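Local coordinates for protein SAP-like pentraxin (Limulus polyphemus, PDB 3FLP) that probably acts as a calcium-dependent lectin of invertebrate pentraxin type, binding two calcium ions per subunit and assembling into doubly stacked heptameric rings, at residues A[48-53]-A[62-67]; A[38-43]-A[157-162]; A[168-173]-A[190-195]; A[33-38]-A[101-106]. All coordinates share one frame; numbering follows the deposited sequence.

In the fold
Of the strands that make these contacts, 33-42 is the first along the chain, and it supplies both contact 4 and contact 2. Contact 1 closes early, as the hairpin of strands 48-55 and 60-68 in the second sheet, and it lies within the longer loops that contacts 4 and 2 close. Contact 4 pairs residues 33-38 with 101-106; contact 2 reaches on to 157-162, and because their segments alternate along the chain, the two cross. Contact 3 follows in series, closing the helix-bearing loop between 168-173 and 190-195. Contacts 2, 3 and 4 build one sheet, and contact 1 packs on it, its centre about 11 Å from that of contact 4.

Contact 1: residues A[48-53]-A[62-67]; sequences GYIFSC and FITSMY
With OG1 of Thr-64 set between its own backbone N and carbonyl carbon (chi1 61°), the threonine hydroxyl meets the backbone of Phe-51: its OG1 accepts from Phe-51 N at 2.9 Å. The neighbouring Ile-50 N donates to Thr-64 O at 3.0 Å from 40° above the carbonyl plane. One residue thus takes two successive N-H groups. This is where the antiparallel register of the 48-55/60-68 hairpin slips by one, a beta bulge. On the Tyr-49 side of the sheet, Ser-65 CB lies over one ring face, 4.0 Å from the centroid, while Ile-63 CG2 approaches Tyr-49 CD2 obliquely at 3.6 Å. On the other side, the Phe-51 ring, swung anti to its backbone N (chi1 -177°), meets the Phe-62 ring obliquely, CD1 to CD1 3.9 Å. Ser-52 OG bonds Gln-146 NE2 outside the hairpin, and Gln-146 is a calcium ligand. The buried bulge therefore keeps its polar backbone paired by borrowing a side-chain hydroxyl, beside the calcium site.

Contact 2: residues A[38-43]-A[157-162]; sequences QRIKPF and ESWSGE. With CA (calcium ion), chain P.
The ring of Phe-43 lies over Gly-161, whose CA sits 3.5 Å from the ring centroid and 15° off its normal, a CH-pi contact. It closes a short antiparallel pairing within the pentraxin beta-sandwich, where strand 33-42 meets the start of strand 161-169. Lys-41 and Glu-162 form its hydrogen-bonded pair, with Lys-41 N to Glu-162 O at 2.8 Å, and their side chains run alongside each other. The bend at chi3 of Lys-41 (-64°) brings NZ over the carboxylate plane to a salt bridge with Glu-162 OE1. Just before the strand, the benzo end of Trp-159 crosses Ile-40 obliquely, Trp-159 CH2 to Ile-40 CB 3.7 Å. In the next shell, Lys-8 also pairs with Glu-162 OE1, and Glu-171 of a neighbouring subunit with Lys-41 NZ, so this charge cluster reaches across a subunit interface. At the far end, Glu-157 serves a calcium site shared with Glu-145, Asp-147, Glu-154 and two waters: its OE1 binds the calcium ion at 2.4 Å, and its OE2 accepts from a calcium-bound water at 2.6 Å.

Contact 3: residues A[168-173]-A[190-195]; sequences VWDEAL and RGNVIS
Backbone bonds come first between Val-168 and the 190-195 segment. Val-168 N gives a nearly straight bond to Ile-194 O (2.9 Å, 169°), and Val-168 O accepts from two consecutive donors, Val-193 N at 2.9 Å and Ile-194 N at 3.2 Å, both from the same face of its plane. Two residues facing one define a classic beta bulge. The polar side chains add a two-point link: Asn-192 OD1 receives Asp-170 N on a lone pair at 3.2 Å, while its ND2 donates to Asp-170 OD1 at 2.9 Å. ND2 reaches Asp-170 OD1 from above the carboxylate plane, while that oxygen lies close to the amide plane of Asn-192. Among apolar contacts, the side chains of Val-168 and Ile-194 run alongside each other, CB to CB 3.7 Å, and Val-193 CG2 presses against Asp-170 CB at 3.5 Å. Gly-191 CA covers one face of the Trp-169 indole, 3.6 Å from the five-membered ring centroid, and Leu-173 covers the opposite face. The indole NE1 binds Leu-217 O of a neighbouring subunit. Bonds to both ends of the Asn-192 amide fix its flip and, with the doubly gripped Val-168 O, hold the 190-195 turn to the end of strand 161-169 beside this subunit interface.

Contact 4: residues A[33-38]-A[101-106]; sequences QLTVCQ and HVCHVW
Cys-37 and Cys-103 face each other across a non-hydrogen-bonded antiparallel pair, their SG atoms joined at 2.0 Å with a disulfide torsion of -87°. Their first torsions differ: SG of Cys-37 stands beside its backbone N (chi1 -80°), whereas SG of Cys-103 lies anti to its N (chi1 -159°), which turns the two sulfurs together across the strands. The imidazole of His-101 comes edge-on to Cys-37 SG, with its CE1 3.8 Å from Cys-37 CB, and one face of the same ring lies under Gln-38 O. Further along this side, Thr-35 and Val-105 run alongside each other, pointing the same way, and Thr-35 CG2 touches Cys-103 SG at 3.5 Å.

Gln-38, His-104 and Trp-106 occupy the other side. The Gln-38 chain bends at chi2, bringing NE2 to a water at 2.9 Å; this water also donates to Val-36 O at 2.6 Å and lies 2.8 Å from His-104 ND1, satisfying three polar groups in a buried place. At the other end, Leu-34 CB rests on Trp-106 CE3 at 4.1 Å. Six backbone bonds pair the strands. Helix 175-182 covers the disulfide side through Val-178 and Val-181, while Leu-76 and Leu-78 of strand 73-80 in the second sheet pack against His-104 and Trp-106, and strand 161-169 flanks strand 33-42.

Contact 1: residues A[48-53]-A[62-67]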
loop_
_atom_site.group_PDB
_atom_site.type_symbol
_atom_site.label_atom_id
_atom_site.label_comp_id
_atom_site.label_asym_id
_atom_site.label_seq_id
_atom_site.Cartn_x
_atom_site.Cartn_y
_atom_site.Cartn_z
ATOM N N GLY A 48 43.442 -31.666 -4.814
ATOM C CA GLY A 48 42.303 -32.440 -4.368
ATOM C C GLY A 48 41.231 -32.345 -5.437
ATOM O O GLY A 48 41.099 -31.306 -6.082
ATOM N N TYR A 49 40.480 -33.421 -5.648
ATOM C CA TYR A 49 39.417 -33.410 -6.652
ATOM C C TYR A 49 38.081 -33.169 -5.973
ATOM O O TYR A 49 37.710 -33.876 -5.034
ATOM C CB TYR A 49 39.400 -34.728 -7.432
ATOM C CG TYR A 49 40.632 -34.875 -8.281
ATOM C CD1 TYR A 49 41.852 -35.235 -7.715
ATOM C CD2 TYR A 49 40.602 -34.546 -9.639
ATOM C CE1 TYR A 49 43.019 -35.258 -8.474
ATOM C CE2 TYR A 49 41.762 -34.563 -10.409
ATOM C CZ TYR A 49 42.966 -34.919 -9.818
ATOM O OH TYR A 49 44.114 -34.919 -10.570
ATOM N N ILE A 50 37.360 -32.163 -6.458
ATOM C CA ILE A 50 36.079 -31.779 -5.881
ATOM C C ILE A 50 34.875 -32.455 -6.523
ATOM O O ILE A 50 34.116 -33.154 -5.855
ATOM C CB ILE A 50 35.905 -30.243 -5.967
ATOM C CG1 ILE A 50 37.066 -29.566 -5.235
ATOM C CG2 ILE A 50 34.575 -29.819 -5.356
ATOM C CD1 ILE A 50 37.116 -28.069 -5.412
ATOM N N PHE A 51 34.704 -32.227 -7.820
ATOM C CA PHE A 51 33.591 -32.784 -8.585
ATOM C C PHE A 51 34.114 -33.869 -9.532
ATOM O O PHE A 51 34.921 -33.600 -10.416
ATOM C CB PHE A 51 32.915 -31.639 -9.358
ATOM C CG PHE A 51 31.691 -32.038 -10.137
ATOM C CD1 PHE A 51 31.805 -32.635 -11.392
ATOM C CD2 PHE A 51 30.420 -31.761 -9.642
ATOM C CE1 PHE A 51 30.672 -32.944 -12.140
ATOM C CE2 PHE A 51 29.277 -32.067 -10.386
ATOM C CZ PHE A 51 29.403 -32.658 -11.635
ATOM N N SER A 52 33.645 -35.094 -9.333
ATOM C CA SER A 52 34.064 -36.238 -10.143
ATOM C C SER A 52 32.873 -36.921 -10.813
ATOM O O SER A 52 31.936 -37.348 -10.139
ATOM C CB SER A 52 34.808 -37.246 -9.250
ATOM O OG SER A 52 34.977 -38.504 -9.883
ATOM N N CYS A 53 32.918 -37.020 -12.140
ATOM C CA CYS A 53 31.852 -37.658 -12.905
ATOM C C CYS A 53 32.399 -38.861 -13.671
ATOM O O CYS A 53 33.372 -38.745 -14.413
ATOM C CB CYS A 53 31.233 -36.668 -13.890
ATOM S SG CYS A 53 29.890 -37.391 -14.859
ATOM N N PHE A 62 34.571 -36.131 -16.332
ATOM C CA PHE A 62 34.690 -34.716 -16.006
ATOM C C PHE A 62 35.137 -34.609 -14.553
ATOM O O PHE A 62 34.467 -35.119 -13.659
ATOM C CB PHE A 62 33.331 -34.053 -16.216
ATOM C CG PHE A 62 33.357 -32.568 -16.110
ATOM C CD1 PHE A 62 33.342 -31.945 -14.871
ATOM C CD2 PHE A 62 33.380 -31.783 -17.257
ATOM C CE1 PHE A 62 33.342 -30.562 -14.773
ATOM C CE2 PHE A 62 33.381 -30.403 -17.166
ATOM C CZ PHE A 62 33.362 -29.795 -15.922
ATOM N N ILE A 63 36.279 -33.974 -14.314
ATOM C CA ILE A 63 36.770 -33.850 -12.950
ATOM C C ILE A 63 37.380 -32.487 -12.679
ATOM O O ILE A 63 38.258 -32.025 -13.415
ATOM C CB ILE A 63 37.844 -34.915 -12.616
ATOM C CG1 ILE A 63 37.834 -36.034 -13.662
ATOM C CG2 ILE A 63 37.567 -35.501 -11.243
ATOM C CD1 ILE A 63 38.933 -37.053 -13.461
ATOM N N THR A 64 36.910 -31.844 -11.616
ATOM C CA THR A 64 37.425 -30.537 -11.227
ATOM C C THR A 64 38.390 -30.744 -10.068
ATOM O O THR A 64 38.256 -31.692 -9.301
ATOM C CB THR A 64 36.302 -29.585 -10.753
ATOM O OG1 THR A 64 35.649 -30.156 -9.612
ATOM C CG2 THR A 64 35.288 -29.345 -11.873
ATOM N N SER A 65 39.356 -29.846 -9.943
ATOM C CA SER A 65 40.342 -29.947 -8.885
ATOM C C SER A 65 40.946 -28.585 -8.608
ATOM O O SER A 65 40.700 -27.613 -9.331
ATOM C CB SER A 65 41.458 -30.900 -9.306
ATOM O OG SER A 65 42.064 -30.444 -10.505
ATOM N N MET A 66 41.754 -28.522 -7.559
ATOM C CA MET A 66 42.410 -27.278 -7.197
ATOM C C MET A 66 43.618 -27.593 -6.348
ATOM O O MET A 66 43.763 -28.701 -5.835
ATOM C CB MET A 66 41.478 -26.383 -6.370
ATOM C CG MET A 66 41.244 -26.912 -4.943
ATOM S SD MET A 66 40.608 -25.677 -3.766
ATOM C CE MET A 66 42.146 -24.982 -3.140
ATOM N N TYR A 67 44.487 -26.605 -6.218
ATOM C CA TYR A 67 45.647 -26.702 -5.357
ATOM C C TYR A 67 46.166 -25.288 -5.214
ATOM O O TYR A 67 45.823 -24.412 -6.006
ATOM C CB TYR A 67 46.702 -27.676 -5.905
ATOM C CG TYR A 67 47.504 -27.227 -7.096
ATOM C CD1 TYR A 67 48.634 -26.429 -6.940
ATOM C CD2 TYR A 67 47.174 -27.662 -8.376
ATOM C CE1 TYR A 67 49.418 -26.087 -8.030
ATOM C CE2 TYR A 67 47.950 -27.324 -9.471
ATOM C CZ TYR A 67 49.069 -26.539 -9.293
ATOM O OH TYR A 67 49.835 -26.207 -10.386
#

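Contact 2: residues A[38-43]-A[157-162]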
loop_
_atom_site.group_PDB
_atom_site.type_symbol
_atom_site.label_atom_id
_atom_site.label_comp_id
_atom_site.label_asym_id
_atom_site.label_seq_id
_atom_site.Cartn_x
_atom_site.Cartn_y
_atom_site.Cartn_z
ATOM N N GLN A 38 30.336 -23.588 -7.004
ATOM C CA GLN A 38 30.112 -23.908 -5.595
ATOM C C GLN A 38 30.986 -23.061 -4.681
ATOM O O GLN A 38 31.959 -22.450 -5.118
ATOM C CB GLN A 38 30.358 -25.403 -5.292
ATOM C CG GLN A 38 31.806 -25.795 -5.052
ATOM C CD GLN A 38 32.509 -26.229 -6.319
ATOM O OE1 GLN A 38 32.327 -27.353 -6.788
ATOM N NE2 GLN A 38 33.310 -25.338 -6.887
ATOM N N ARG A 39 30.622 -23.018 -3.406
ATOM C CA ARG A 39 31.389 -22.269 -2.421
ATOM C C ARG A 39 32.243 -23.292 -1.673
ATOM O O ARG A 39 31.740 -24.328 -1.233
ATOM C CB ARG A 39 30.435 -21.530 -1.475
ATOM C CG ARG A 39 29.630 -20.436 -2.191
ATOM C CD ARG A 39 28.396 -19.955 -1.422
ATOM N NE ARG A 39 27.534 -19.204 -2.330
ATOM C CZ ARG A 39 27.808 -17.982 -2.784
ATOM N NH1 ARG A 39 28.918 -17.354 -2.398
ATOM N NH2 ARG A 39 27.003 -17.407 -3.673
ATOM N N ILE A 40 33.537 -23.015 -1.554
ATOM C CA ILE A 40 34.441 -23.930 -0.871
ATOM C C ILE A 40 35.390 -23.255 0.112
ATOM O O ILE A 40 35.791 -22.097 -0.066
ATOM C CB ILE A 40 35.324 -24.738 -1.874
ATOM C CG1 ILE A 40 36.082 -23.776 -2.795
ATOM C CG2 ILE A 40 34.468 -25.709 -2.674
ATOM C CD1 ILE A 40 37.087 -24.455 -3.715
ATOM N N LYS A 41 35.729 -24.005 1.157
ATOM C CA LYS A 41 36.661 -23.572 2.188
ATOM C C LYS A 41 37.665 -24.720 2.233
ATOM O O LYS A 41 37.419 -25.746 2.857
ATOM C CB LYS A 41 35.955 -23.435 3.538
ATOM C CG LYS A 41 36.915 -23.131 4.686
ATOM C CD LYS A 41 36.246 -23.256 6.037
ATOM C CE LYS A 41 35.139 -22.232 6.211
ATOM N NZ LYS A 41 34.604 -22.263 7.606
ATOM N N PRO A 42 38.809 -24.566 1.551
ATOM C CA PRO A 42 39.826 -25.620 1.525
ATOM C C PRO A 42 40.627 -25.783 2.813
ATOM O O PRO A 42 40.940 -24.800 3.492
ATOM C CB PRO A 42 40.690 -25.215 0.336
ATOM C CG PRO A 42 40.668 -23.715 0.425
ATOM C CD PRO A 42 39.225 -23.400 0.744
ATOM N N PHE A 43 40.953 -27.034 3.143
ATOM C CA PHE A 43 41.733 -27.334 4.342
ATOM C C PHE A 43 43.202 -27.620 4.028
ATOM O O PHE A 43 44.028 -27.660 4.938
ATOM C CB PHE A 43 41.149 -28.534 5.095
ATOM C CG PHE A 43 39.867 -28.238 5.837
ATOM C CD1 PHE A 43 39.467 -26.923 6.088
ATOM C CD2 PHE A 43 39.083 -29.278 6.330
ATOM C CE1 PHE A 43 38.303 -26.656 6.819
ATOM C CE2 PHE A 43 37.921 -29.018 7.062
ATOM C CZ PHE A 43 37.533 -27.705 7.306
ATOM N N GLU A 157 44.131 -38.137 -3.699
ATOM C CA GLU A 157 43.343 -37.353 -4.648
ATOM C C GLU A 157 42.063 -36.803 -4.013
ATOM O O GLU A 157 41.244 -36.172 -4.687
ATOM C CB GLU A 157 43.009 -38.198 -5.877
ATOM C CG GLU A 157 44.250 -38.677 -6.630
ATOM C CD GLU A 157 43.922 -39.601 -7.793
ATOM O OE1 GLU A 157 43.127 -40.537 -7.600
ATOM O OE2 GLU A 157 44.466 -39.401 -8.900
ATOM N N SER A 158 41.898 -37.030 -2.712
ATOM C CA SER A 158 40.714 -36.549 -2.010
ATOM C C SER A 158 40.798 -35.050 -1.739
ATOM O O SER A 158 41.878 -34.455 -1.777
ATOM C CB SER A 158 40.539 -37.292 -0.683
ATOM O OG SER A 158 41.509 -36.877 0.258
ATOM N N TRP A 159 39.650 -34.440 -1.470
ATOM C CA TRP A 159 39.605 -33.017 -1.172
ATOM C C TRP A 159 38.942 -32.831 0.183
ATOM O O TRP A 159 37.818 -33.283 0.394
ATOM C CB TRP A 159 38.798 -32.263 -2.225
ATOM C CG TRP A 159 38.852 -30.775 -2.045
ATOM C CD1 TRP A 159 39.824 -29.929 -2.502
ATOM C CD2 TRP A 159 37.911 -29.958 -1.337
ATOM N NE1 TRP A 159 39.548 -28.639 -2.124
ATOM C CE2 TRP A 159 38.380 -28.624 -1.408
ATOM C CE3 TRP A 159 36.716 -30.221 -0.649
ATOM C CZ2 TRP A 159 37.695 -27.553 -0.818
ATOM C CZ3 TRP A 159 36.031 -29.152 -0.063
ATOM C CH2 TRP A 159 36.528 -27.834 -0.154
ATOM N N SER A 160 39.640 -32.172 1.098
ATOM C CA SER A 160 39.098 -31.923 2.426
ATOM C C SER A 160 38.798 -30.439 2.587
ATOM O O SER A 160 39.536 -29.589 2.091
ATOM C CB SER A 160 40.087 -32.382 3.499
ATOM O OG SER A 160 40.224 -33.794 3.471
ATOM N N GLY A 161 37.708 -30.141 3.282
ATOM C CA GLY A 161 37.308 -28.766 3.497
ATOM C C GLY A 161 35.802 -28.706 3.612
ATOM O O GLY A 161 35.152 -29.728 3.832
ATOM N N GLU A 162 35.240 -27.512 3.466
ATOM C CA GLU A 162 33.798 -27.349 3.556
ATOM C C GLU A 162 33.261 -26.911 2.196
ATOM O O GLU A 162 33.906 -26.149 1.468
ATOM C CB GLU A 162 33.455 -26.328 4.649
ATOM C CG GLU A 162 34.011 -26.748 6.017
ATOM C CD GLU A 162 33.811 -25.716 7.114
ATOM O OE1 GLU A 162 33.334 -24.599 6.832
ATOM O OE2 GLU A 162 34.144 -26.021 8.270
HETATM CA CA CA P . 42.070 -42.285 -8.805
HETATM O O HOH W 1 43.669 -41.424 -10.317
HETATM O O HOH W 2 40.648 -42.583 -6.938
#

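Contact 3: residues A[168-173]-A[190-195]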
loop_
_atom_site.group_PDB
_atom_site.type_symbol
_atom_site.label_atom_id
_atom_site.label_comp_id
_atom_site.label_asym_id
_atom_site.label_seq_id
_atom_site.Cartn_x
_atom_site.Cartn_y
_atom_site.Cartn_z
ATOM N N VAL A 168 24.935 -26.821 -10.743
ATOM C CA VAL A 168 25.422 -27.336 -12.021
ATOM C C VAL A 168 24.412 -27.141 -13.156
ATOM O O VAL A 168 23.242 -27.495 -13.018
ATOM C CB VAL A 168 25.741 -28.857 -11.910
ATOM C CG1 VAL A 168 26.305 -29.383 -13.237
ATOM C CG2 VAL A 168 26.737 -29.102 -10.756
ATOM N N TRP A 169 24.884 -26.584 -14.272
ATOM C CA TRP A 169 24.075 -26.330 -15.465
ATOM C C TRP A 169 24.684 -27.101 -16.635
ATOM O O TRP A 169 25.899 -27.302 -16.677
ATOM C CB TRP A 169 24.105 -24.842 -15.837
ATOM C CG TRP A 169 23.373 -23.913 -14.923
ATOM C CD1 TRP A 169 22.083 -23.484 -15.048
ATOM C CD2 TRP A 169 23.909 -23.241 -13.777
ATOM N NE1 TRP A 169 21.783 -22.579 -14.054
ATOM C CE2 TRP A 169 22.886 -22.411 -13.262
ATOM C CE3 TRP A 169 25.155 -23.258 -13.136
ATOM C CZ2 TRP A 169 23.073 -21.603 -12.133
ATOM C CZ3 TRP A 169 25.342 -22.454 -12.014
ATOM C CH2 TRP A 169 24.303 -21.638 -11.523
ATOM N N ASP A 170 23.859 -27.520 -17.590
ATOM C CA ASP A 170 24.390 -28.232 -18.749
ATOM C C ASP A 170 24.599 -27.240 -19.900
ATOM O O ASP A 170 24.355 -27.538 -21.072
ATOM C CB ASP A 170 23.454 -29.380 -19.151
ATOM C CG ASP A 170 22.088 -28.904 -19.603
ATOM O OD1 ASP A 170 21.693 -27.770 -19.281
ATOM O OD2 ASP A 170 21.392 -29.687 -20.281
ATOM N N GLU A 171 25.048 -26.044 -19.535
ATOM C CA GLU A 171 25.332 -24.975 -20.483
ATOM C C GLU A 171 26.641 -24.330 -20.056
ATOM O O GLU A 171 27.096 -24.541 -18.935
ATOM C CB GLU A 171 24.214 -23.921 -20.482
ATOM C CG GLU A 171 22.882 -24.430 -21.043
ATOM C CD GLU A 171 22.038 -23.322 -21.655
ATOM O OE1 GLU A 171 22.613 -22.460 -22.351
ATOM O OE2 GLU A 171 20.803 -23.319 -21.457
ATOM N N ALA A 172 27.254 -23.563 -20.954
ATOM C CA ALA A 172 28.505 -22.879 -20.644
ATOM C C ALA A 172 28.188 -21.423 -20.318
ATOM O O ALA A 172 28.131 -20.578 -21.210
ATOM C CB ALA A 172 29.457 -22.950 -21.830
ATOM N N LEU A 173 27.974 -21.149 -19.033
ATOM C CA LEU A 173 27.649 -19.813 -18.558
ATOM C C LEU A 173 28.667 -18.752 -18.979
ATOM O O LEU A 173 29.864 -19.025 -19.075
ATOM C CB LEU A 173 27.502 -19.841 -17.030
ATOM C CG LEU A 173 26.093 -20.099 -16.466
ATOM C CD1 LEU A 173 25.485 -21.333 -17.074
ATOM C CD2 LEU A 173 26.163 -20.227 -14.947
ATOM N N ARG A 190 19.969 -21.447 -9.210
ATOM C CA ARG A 190 19.986 -22.887 -8.979
ATOM C C ARG A 190 20.245 -23.592 -10.312
ATOM O O ARG A 190 19.565 -23.326 -11.299
ATOM C CB ARG A 190 18.643 -23.360 -8.420
ATOM C CG ARG A 190 18.191 -22.643 -7.160
ATOM C CD ARG A 190 16.774 -23.058 -6.810
ATOM N NE ARG A 190 16.277 -22.400 -5.608
ATOM C CZ ARG A 190 16.017 -21.099 -5.517
ATOM N NH1 ARG A 190 16.205 -20.296 -6.563
ATOM N NH2 ARG A 190 15.561 -20.599 -4.375
ATOM N N GLY A 191 21.229 -24.486 -10.336
ATOM C CA GLY A 191 21.544 -25.199 -11.561
ATOM C C GLY A 191 20.387 -26.074 -12.019
ATOM O O GLY A 191 19.596 -26.529 -11.191
ATOM N N ASN A 192 20.289 -26.311 -13.327
ATOM C CA ASN A 192 19.219 -27.140 -13.877
ATOM C C ASN A 192 19.583 -28.630 -13.868
ATOM O O ASN A 192 18.713 -29.480 -13.977
ATOM C CB ASN A 192 18.862 -26.692 -15.309
ATOM C CG ASN A 192 19.941 -27.042 -16.330
ATOM O OD1 ASN A 192 21.127 -26.758 -16.136
ATOM N ND2 ASN A 192 19.528 -27.647 -17.430
ATOM N N VAL A 193 20.870 -28.939 -13.749
ATOM C CA VAL A 193 21.320 -30.329 -13.707
ATOM C C VAL A 193 21.359 -30.748 -12.237
ATOM O O VAL A 193 20.761 -31.748 -11.848
ATOM C CB VAL A 193 22.722 -30.467 -14.340
ATOM C CG1 VAL A 193 23.207 -31.899 -14.236
ATOM C CG2 VAL A 193 22.668 -30.038 -15.798
ATOM N N ILE A 194 22.067 -29.968 -11.423
ATOM C CA ILE A 194 22.151 -30.220 -9.989
ATOM C C ILE A 194 21.887 -28.912 -9.255
ATOM O O ILE A 194 22.529 -27.899 -9.528
ATOM C CB ILE A 194 23.549 -30.733 -9.546
ATOM C CG1 ILE A 194 23.759 -32.176 -10.008
ATOM C CG2 ILE A 194 23.676 -30.664 -8.024
ATOM C CD1 ILE A 194 25.110 -32.748 -9.596
ATOM N N SER A 195 20.921 -28.938 -8.344
ATOM C CA SER A 195 20.594 -27.775 -7.537
ATOM C C SER A 195 20.848 -28.211 -6.097
ATOM O O SER A 195 20.241 -29.167 -5.623
ATOM C CB SER A 195 19.129 -27.372 -7.723
ATOM O OG SER A 195 18.801 -26.284 -6.870
#

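Contact 4: residues A[33-38]-A[101-106]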
loop_
_atom_site.group_PDB
_atom_site.type_symbol
_atom_site.label_atom_id
_atom_site.label_comp_id
_atom_site.label_asym_id
_atom_site.label_seq_id
_atom_site.Cartn_x
_atom_site.Cartn_y
_atom_site.Cartn_z
ATOM N N GLN A 33 28.046 -29.522 -22.697
ATOM C CA GLN A 33 28.571 -28.378 -21.960
ATOM C C GLN A 33 28.248 -28.558 -20.481
ATOM O O GLN A 33 27.265 -29.205 -20.121
ATOM C CB GLN A 33 27.927 -27.071 -22.435
ATOM C CG GLN A 33 28.164 -26.718 -23.890
ATOM C CD GLN A 33 27.418 -25.456 -24.293
ATOM O OE1 GLN A 33 26.206 -25.343 -24.080
ATOM N NE2 GLN A 33 28.132 -24.508 -24.878
ATOM N N LEU A 34 29.064 -27.969 -19.620
ATOM C CA LEU A 34 28.828 -28.092 -18.198
ATOM C C LEU A 34 29.460 -26.952 -17.414
ATOM O O LEU A 34 30.602 -26.566 -17.668
ATOM C CB LEU A 34 29.379 -29.431 -17.700
ATOM C CG LEU A 34 28.777 -30.019 -16.425
ATOM C CD1 LEU A 34 27.318 -30.415 -16.670
ATOM C CD2 LEU A 34 29.588 -31.243 -16.015
ATOM N N THR A 35 28.703 -26.401 -16.472
ATOM C CA THR A 35 29.214 -25.343 -15.611
ATOM C C THR A 35 28.975 -25.814 -14.178
ATOM O O THR A 35 27.835 -26.095 -13.786
ATOM C CB THR A 35 28.486 -23.989 -15.826
ATOM O OG1 THR A 35 28.719 -23.516 -17.160
ATOM C CG2 THR A 35 29.003 -22.944 -14.836
ATOM N N VAL A 36 30.051 -25.923 -13.408
ATOM C CA VAL A 36 29.955 -26.361 -12.020
ATOM C C VAL A 36 30.433 -25.220 -11.124
ATOM O O VAL A 36 31.592 -24.799 -11.193
ATOM C CB VAL A 36 30.823 -27.625 -11.766
ATOM C CG1 VAL A 36 30.700 -28.066 -10.302
ATOM C CG2 VAL A 36 30.386 -28.753 -12.700
ATOM N N CYS A 37 29.525 -24.713 -10.300
ATOM C CA CYS A 37 29.829 -23.613 -9.394
ATOM C C CYS A 37 29.539 -24.064 -7.956
ATOM O O CYS A 37 28.608 -24.833 -7.716
ATOM C CB CYS A 37 28.928 -22.408 -9.692
ATOM S SG CYS A 37 29.223 -21.218 -11.058
ATOM N N GLN A 38 30.336 -23.588 -7.004
ATOM C CA GLN A 38 30.112 -23.908 -5.595
ATOM C C GLN A 38 30.986 -23.061 -4.681
ATOM O O GLN A 38 31.959 -22.450 -5.118
ATOM C CB GLN A 38 30.358 -25.403 -5.292
ATOM C CG GLN A 38 31.806 -25.795 -5.052
ATOM C CD GLN A 38 32.509 -26.229 -6.319
ATOM O OE1 GLN A 38 32.327 -27.353 -6.788
ATOM N NE2 GLN A 38 33.310 -25.338 -6.887
ATOM N N HIS A 101 34.365 -18.525 -3.806
ATOM C CA HIS A 101 33.395 -19.066 -4.737
ATOM C C HIS A 101 34.208 -19.479 -5.947
ATOM O O HIS A 101 34.997 -18.700 -6.476
ATOM C CB HIS A 101 32.327 -18.044 -5.144
ATOM C CG HIS A 101 31.230 -18.640 -5.976
ATOM N ND1 HIS A 101 31.352 -18.845 -7.335
ATOM C CD2 HIS A 101 30.026 -19.154 -5.625
ATOM C CE1 HIS A 101 30.271 -19.460 -7.784
ATOM N NE2 HIS A 101 29.452 -19.659 -6.767
ATOM N N VAL A 102 34.029 -20.719 -6.370
ATOM C CA VAL A 102 34.767 -21.234 -7.509
ATOM C C VAL A 102 33.807 -21.799 -8.538
ATOM O O VAL A 102 32.787 -22.402 -8.195
ATOM C CB VAL A 102 35.774 -22.337 -7.057
ATOM C CG1 VAL A 102 36.272 -23.129 -8.255
ATOM C CG2 VAL A 102 36.953 -21.691 -6.337
ATOM N N CYS A 103 34.126 -21.583 -9.805
ATOM C CA CYS A 103 33.288 -22.090 -10.861
ATOM C C CYS A 103 34.123 -22.547 -12.059
ATOM O O CYS A 103 35.090 -21.892 -12.438
ATOM C CB CYS A 103 32.276 -21.019 -11.289
ATOM S SG CYS A 103 30.856 -21.760 -12.143
ATOM N N HIS A 104 33.751 -23.694 -12.622
ATOM C CA HIS A 104 34.418 -24.252 -13.793
ATOM C C HIS A 104 33.416 -24.230 -14.939
ATOM O O HIS A 104 32.314 -24.765 -14.812
ATOM C CB HIS A 104 34.847 -25.705 -13.560
ATOM C CG HIS A 104 36.030 -25.858 -12.656
ATOM N ND1 HIS A 104 35.990 -25.547 -11.313
ATOM C CD2 HIS A 104 37.275 -26.333 -12.896
ATOM C CE1 HIS A 104 37.158 -25.831 -10.763
ATOM N NE2 HIS A 104 37.954 -26.309 -11.702
ATOM N N VAL A 105 33.797 -23.612 -16.048
ATOM C CA VAL A 105 32.941 -23.527 -17.224
ATOM C C VAL A 105 33.566 -24.338 -18.359
ATOM O O VAL A 105 34.702 -24.078 -18.759
ATOM C CB VAL A 105 32.788 -22.059 -17.673
ATOM C CG1 VAL A 105 32.097 -21.979 -19.022
ATOM C CG2 VAL A 105 31.994 -21.282 -16.611
ATOM N N TRP A 106 32.828 -25.320 -18.868
ATOM C CA TRP A 106 33.335 -26.159 -19.946
ATOM C C TRP A 106 32.366 -26.281 -21.108
ATOM O O TRP A 106 31.169 -26.501 -20.916
ATOM C CB TRP A 106 33.642 -27.575 -19.456
ATOM C CG TRP A 106 34.026 -28.493 -20.590
ATOM C CD1 TRP A 106 35.174 -28.447 -21.331
ATOM C CD2 TRP A 106 33.235 -29.551 -21.143
ATOM N NE1 TRP A 106 35.149 -29.411 -22.311
ATOM C CE2 TRP A 106 33.971 -30.104 -22.219
ATOM C CE3 TRP A 106 31.977 -30.088 -20.835
ATOM C CZ2 TRP A 106 33.491 -31.169 -22.989
ATOM C CZ3 TRP A 106 31.497 -31.149 -21.604
ATOM C CH2 TRP A 106 32.257 -31.677 -22.669
HETATM O O HOH W 3 33.636 -25.622 -9.778
#